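Ribose 5-phosphate isomerase (Trypanosoma cruzi, PDB 3M1P) is a type B sugar-phosphate isomerase, expected to interconvert ribose 5-phosphate and ribulose 5-phosphate, and is found here as an assembly of four chains. Local coordinates at residues V5-D10 / L22-A27; F14-N19 / T115-I120. The protein carries 1 engineered substitution. One frame throughout, in Å; residues are numbered along the deposited sequence.

Contact 1. Residues V5-D10 / L22-A27; sequences VAIGTD and LYVKEA
Val5 and Ile7 on strand 3-9 pack against Val24 of helix 17-26. This is the first half of a beta-alpha-beta crossover in a Rossmann-like alpha/beta fold, since the chain goes on from the helix into the adjacent parallel strand 31-35.

The contact is wholly apolar. Val5 and Val24 reach toward each other tip to tip, with Val5 CB 3.9 Å from Val24 CG1 and Val5 CG1 3.9 Å from Val24 CG2. With CG1 anti to the backbone N (chi1 171°), Val24 turns both methyls to the strand: CG1 meets the CB and CG2 of Val5, while CG2 touches both Val5 CG1 and Ile7 CD1. The longer Ile7 slides past Val24 in the opposite direction, bringing its CD1 to 3.8 Å from Val24 CG2. Beta-branched residues suit extended strands, and Val24, its two methyls held near the backbone, presents a compact apolar surface to them. Leu128 touches Val5 and Ile124 touches Val24, so helix 117-129 covers the same core.

Polar links run outward from both partners. Val5 and Ile7 are bonded through their backbones to strand 31-35, and Ala6 to strand 64-69. Glu26 ties its helix to helix 117-129 by a salt bridge with Arg121, and its OE1 lies in plane at the edge of the Tyr23 ring. Further along 5-10, Thr9 OG1 donates to Asp10 O at 3.0 Å, the donor tilted 23° from the carbonyl plane.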
loop_
_atom_site.group_PDB
_atom_site.type_symbol
_atom_site.label_atom_id
_atom_site.label_comp_id
_atom_site.label_asym_id
_atom_site.label_seq_id
_atom_site.Cartn_x
_atom_site.Cartn_y
_atom_site.Cartn_z
ATOM N N VAL A 5 -1.206 -24.157 11.262
ATOM C CA VAL A 5 -0.979 -22.730 11.123
ATOM C C VAL A 5 -1.510 -22.045 12.375
ATOM O O VAL A 5 -2.719 -21.893 12.542
ATOM C CB VAL A 5 -1.694 -22.163 9.853
ATOM C CG1 VAL A 5 -1.597 -20.620 9.784
ATOM C CG2 VAL A 5 -1.144 -22.792 8.594
ATOM N N ALA A 6 -0.615 -21.626 13.263
ATOM C CA ALA A 6 -1.070 -21.000 14.507
ATOM C C ALA A 6 -1.472 -19.551 14.271
ATOM O O ALA A 6 -0.780 -18.821 13.577
ATOM C CB ALA A 6 -0.003 -21.109 15.608
ATOM N N ILE A 7 -2.593 -19.141 14.852
ATOM C CA ILE A 7 -3.093 -17.787 14.668
ATOM C C ILE A 7 -3.124 -17.033 15.997
ATOM O O ILE A 7 -3.657 -17.535 16.990
ATOM C CB ILE A 7 -4.508 -17.777 14.001
ATOM C CG1 ILE A 7 -4.467 -18.452 12.622
ATOM C CG2 ILE A 7 -5.055 -16.334 13.916
ATOM C CD1 ILE A 7 -5.823 -18.974 12.116
ATOM N N GLY A 8 -2.543 -15.834 16.017
ATOM C CA GLY A 8 -2.648 -14.945 17.179
ATOM C C GLY A 8 -3.086 -13.543 16.785
ATOM O O GLY A 8 -2.890 -13.127 15.644
ATOM N N THR A 9 -3.705 -12.828 17.722
ATOM C CA THR A 9 -4.082 -11.422 17.527
ATOM C C THR A 9 -3.897 -10.649 18.831
ATOM O O THR A 9 -3.681 -11.250 19.892
ATOM C CB THR A 9 -5.578 -11.237 17.056
ATOM O OG1 THR A 9 -6.474 -11.442 18.153
ATOM C CG2 THR A 9 -5.951 -12.176 15.938
ATOM N N ASP A 10 -3.968 -9.325 18.752
ATOM C CA ASP A 10 -4.233 -8.524 19.944
ATOM C C ASP A 10 -5.705 -8.072 19.923
ATOM O O ASP A 10 -6.502 -8.629 19.162
ATOM C CB ASP A 10 -3.225 -7.374 20.114
ATOM C CG ASP A 10 -3.324 -6.321 19.027
ATOM O OD1 ASP A 10 -4.023 -6.539 18.007
ATOM O OD2 ASP A 10 -2.695 -5.250 19.215
ATOM N N LEU A 22 -10.884 -18.650 8.732
ATOM C CA LEU A 22 -11.425 -18.901 7.402
ATOM C C LEU A 22 -10.389 -18.729 6.277
ATOM O O LEU A 22 -10.293 -19.583 5.397
ATOM C CB LEU A 22 -12.670 -18.033 7.155
ATOM C CG LEU A 22 -13.355 -18.184 5.793
ATOM C CD1 LEU A 22 -13.861 -19.616 5.580
ATOM C CD2 LEU A 22 -14.496 -17.166 5.590
ATOM N N TYR A 23 -9.609 -17.645 6.304
ATOM C CA TYR A 23 -8.617 -17.398 5.223
ATOM C C TYR A 23 -7.548 -18.501 5.132
ATOM O O TYR A 23 -7.078 -18.843 4.037
ATOM C CB TYR A 23 -7.954 -16.007 5.341
ATOM C CG TYR A 23 -8.935 -14.842 5.393
ATOM C CD1 TYR A 23 -10.190 -14.927 4.761
ATOM C CD2 TYR A 23 -8.617 -13.663 6.067
ATOM C CE1 TYR A 23 -11.090 -13.876 4.805
ATOM C CE2 TYR A 23 -9.513 -12.600 6.113
ATOM C CZ TYR A 23 -10.752 -12.715 5.480
ATOM O OH TYR A 23 -11.656 -11.680 5.507
ATOM N N VAL A 24 -7.174 -19.046 6.286
ATOM C CA VAL A 24 -6.223 -20.158 6.345
ATOM C C VAL A 24 -6.812 -21.396 5.657
ATOM O O VAL A 24 -6.158 -22.024 4.820
ATOM C CB VAL A 24 -5.807 -20.462 7.810
ATOM C CG1 VAL A 24 -4.993 -21.751 7.888
ATOM C CG2 VAL A 24 -5.021 -19.277 8.392
ATOM N N LYS A 25 -8.059 -21.720 5.997
ATOM C CA LYS A 25 -8.772 -22.810 5.326
ATOM C C LYS A 25 -8.895 -22.569 3.824
ATOM O O LYS A 25 -8.764 -23.505 3.035
ATOM C CB LYS A 25 -10.156 -23.019 5.949
ATOM C CG LYS A 25 -10.111 -23.570 7.355
ATOM C CD LYS A 25 -11.489 -23.637 7.954
ATOM C CE LYS A 25 -11.436 -24.351 9.285
ATOM N NZ LYS A 25 -12.587 -23.941 10.127
ATOM N N GLU A 26 -9.116 -21.315 3.429
ATOM C CA GLU A 26 -9.279 -20.993 2.003
ATOM C C GLU A 26 -8.027 -21.261 1.178
ATOM O O GLU A 26 -8.132 -21.562 -0.009
ATOM C CB GLU A 26 -9.731 -19.549 1.797
ATOM C CG GLU A 26 -11.129 -19.251 2.288
ATOM C CD GLU A 26 -11.649 -17.953 1.714
ATOM O OE1 GLU A 26 -11.944 -17.017 2.488
ATOM O OE2 GLU A 26 -11.749 -17.873 0.470
ATOM N N ALA A 27 -6.849 -21.149 1.809
ATOM C CA ALA A 27 -5.572 -21.505 1.175
ATOM C C ALA A 27 -5.515 -22.958 0.693
ATOM O O ALA A 27 -4.763 -23.292 -0.224
ATOM C CB ALA A 27 -4.409 -21.211 2.122
#

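Contact 2. Residues F14-N19 / T115-I120; sequences FAIHEN and TGVEVI
Ile16 meets Val117 and Ile120 where two neighbouring helices of the alpha/beta fold, 17-26 and 117-129, bring their N-terminal ends together beside the parallel sheet. Ile16 serves both partners, one with each branch. Its CG2 lies 4.0 Å from Val117 CG1, the two side chains crossing at a slant, while its CD1 meets Ile120 CD1 tip to tip at 4.1 Å. The division follows from a chi1 of 67°, which tucks CG1 between the backbone N and the carbonyl carbon and turns CG2 anti to that carbon. A branched side chain with one short and one long arm therefore fits this place well. Asn19, one helical turn further on, adds a polar margin: its OD1 is 4.3 Å from Val117 CG1, an ordinary van der Waals approach at the partly exposed side of the contact.

Backbone turns position this first shell. Ile16 is the N-cap residue of helix 17-26 and belongs to a type I beta turn running from Phe14 to His17. Leu20 of the same helix extends the packing by touching Ile120.

Further out lies a subunit interface. Val117 and Glu118 pack on Arg113 of a second subunit, and Gly116 forms backbone hydrogen bonds with that same subunit. Glu118 and Val119 rest on Tyr94 of a third subunit. Gly116 is itself an N-cap residue, and its O accepts the first full helical bond, from Ile120 N at 3.0 Å.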
loop_
_atom_site.group_PDB
_atom_site.type_symbol
_atom_site.label_atom_id
_atom_site.label_comp_id
_atom_site.label_asym_id
_atom_site.label_seq_id
_atom_site.Cartn_x
_atom_site.Cartn_y
_atom_site.Cartn_z
ATOM N N PHE A 14 -8.929 -8.856 17.178
ATOM C CA PHE A 14 -9.840 -9.904 17.653
ATOM C C PHE A 14 -11.143 -9.946 16.838
ATOM O O PHE A 14 -11.647 -11.016 16.517
ATOM C CB PHE A 14 -10.140 -9.766 19.155
ATOM C CG PHE A 14 -11.225 -10.691 19.636
ATOM C CD1 PHE A 14 -10.952 -12.033 19.881
ATOM C CD2 PHE A 14 -12.533 -10.229 19.791
ATOM C CE1 PHE A 14 -11.963 -12.901 20.303
ATOM C CE2 PHE A 14 -13.550 -11.083 20.215
ATOM C CZ PHE A 14 -13.258 -12.423 20.468
ATOM N N ALA A 15 -11.669 -8.781 16.484
ATOM C CA ALA A 15 -12.890 -8.696 15.664
ATOM C C ALA A 15 -12.825 -9.493 14.347
ATOM O O ALA A 15 -13.860 -9.827 13.761
ATOM C CB ALA A 15 -13.237 -7.229 15.383
ATOM N N ILE A 16 -11.614 -9.796 13.881
ATOM C CA ILE A 16 -11.464 -10.483 12.601
ATOM C C ILE A 16 -10.845 -11.880 12.712
ATOM O O ILE A 16 -10.423 -12.452 11.716
ATOM C CB ILE A 16 -10.717 -9.607 11.539
ATOM C CG1 ILE A 16 -9.249 -9.380 11.937
ATOM C CG2 ILE A 16 -11.469 -8.280 11.325
ATOM C CD1 ILE A 16 -8.321 -9.014 10.792
ATOM N N HIS A 17 -10.818 -12.444 13.916
ATOM C CA HIS A 17 -10.116 -13.715 14.115
ATOM C C HIS A 17 -10.788 -14.898 13.407
ATOM O O HIS A 17 -10.104 -15.824 12.954
ATOM C CB HIS A 17 -9.867 -13.983 15.604
ATOM C CG HIS A 17 -11.076 -14.438 16.356
ATOM N ND1 HIS A 17 -11.270 -15.752 16.719
ATOM C CD2 HIS A 17 -12.160 -13.760 16.803
ATOM C CE1 HIS A 17 -12.418 -15.865 17.366
ATOM N NE2 HIS A 17 -12.979 -14.669 17.427
ATOM N N GLU A 18 -12.117 -14.847 13.292
ATOM C CA GLU A 18 -12.876 -15.831 12.516
ATOM C C GLU A 18 -12.525 -15.709 11.033
ATOM O O GLU A 18 -12.354 -16.720 10.354
ATOM C CB GLU A 18 -14.398 -15.695 12.754
ATOM C CG GLU A 18 -14.830 -16.002 14.200
ATOM C CD GLU A 18 -16.358 -16.076 14.405
ATOM O OE1 GLU A 18 -17.136 -15.641 13.513
ATOM O OE2 GLU A 18 -16.783 -16.572 15.481
ATOM N N ASN A 19 -12.412 -14.472 10.545
ATOM C CA ASN A 19 -11.867 -14.184 9.199
ATOM C C ASN A 19 -10.536 -14.902 8.957
ATOM O O ASN A 19 -10.357 -15.593 7.953
ATOM C CB ASN A 19 -11.620 -12.670 8.998
ATOM C CG ASN A 19 -12.880 -11.824 9.105
ATOM O OD1 ASN A 19 -13.314 -11.211 8.122
ATOM N ND2 ASN A 19 -13.445 -11.744 10.303
ATOM N N THR A 115 -4.608 -2.507 6.748
ATOM C CA THR A 115 -4.839 -3.319 5.560
ATOM C C THR A 115 -6.282 -3.856 5.581
ATOM O O THR A 115 -6.730 -4.407 6.587
ATOM C CB THR A 115 -3.775 -4.472 5.500
ATOM O OG1 THR A 115 -2.462 -3.901 5.525
ATOM C CG2 THR A 115 -3.917 -5.330 4.259
ATOM N N GLY A 116 -7.020 -3.664 4.490
ATOM C CA GLY A 116 -8.403 -4.145 4.421
ATOM C C GLY A 116 -8.466 -5.663 4.504
ATOM O O GLY A 116 -7.546 -6.339 4.033
ATOM N N VAL A 117 -9.538 -6.199 5.097
ATOM C CA VAL A 117 -9.684 -7.661 5.259
ATOM C C VAL A 117 -9.491 -8.456 3.964
ATOM O O VAL A 117 -8.928 -9.543 3.995
ATOM C CB VAL A 117 -11.022 -8.120 5.987
ATOM C CG1 VAL A 117 -11.133 -7.531 7.401
ATOM C CG2 VAL A 117 -12.266 -7.787 5.186
ATOM N N GLU A 118 -9.929 -7.926 2.825
ATOM C CA GLU A 118 -9.784 -8.687 1.569
ATOM C C GLU A 118 -8.330 -8.778 1.099
ATOM O O GLU A 118 -7.964 -9.736 0.427
ATOM C CB GLU A 118 -10.704 -8.153 0.455
ATOM C CG GLU A 118 -12.223 -8.398 0.693
ATOM C CD GLU A 118 -12.554 -9.860 0.932
ATOM O OE1 GLU A 118 -12.091 -10.725 0.153
ATOM O OE2 GLU A 118 -13.272 -10.143 1.909
ATOM N N VAL A 119 -7.518 -7.780 1.454
ATOM C CA VAL A 119 -6.081 -7.837 1.195
ATOM C C VAL A 119 -5.406 -8.754 2.212
ATOM O O VAL A 119 -4.492 -9.497 1.863
ATOM C CB VAL A 119 -5.437 -6.428 1.152
ATOM C CG1 VAL A 119 -3.917 -6.496 0.953
ATOM C CG2 VAL A 119 -6.074 -5.605 0.029
ATOM N N ILE A 120 -5.881 -8.722 3.459
ATOM C CA ILE A 120 -5.383 -9.634 4.487
ATOM C C ILE A 120 -5.651 -11.066 4.042
ATOM O O ILE A 120 -4.765 -11.917 4.109
ATOM C CB ILE A 120 -5.996 -9.343 5.889
ATOM C CG1 ILE A 120 -5.409 -8.047 6.457
ATOM C CG2 ILE A 120 -5.728 -10.520 6.854
ATOM C CD1 ILE A 120 -6.083 -7.526 7.757
#

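Overall arrangement
From the N terminus, strand 3-9 leads through the short helix 11-14 into helix 17-26, and contact 1 closes this short loop of 11 intervening residues by laying the helix on its own strand. Contact 2 starts inside that loop and ends 95 residues further on, at helix 117-129, so the two contacts cross rather than nest. Helix 17-26 belongs to both: its later turns face the sheet in contact 1, its beginning meets helix 117-129 in contact 2. Tyr23, from segment 22-27, reaches across to contact 2, its OH 3.6 Å from Val117 CB. Together they join the sheet to two helices and, through 115-120, to neighbouring subunits.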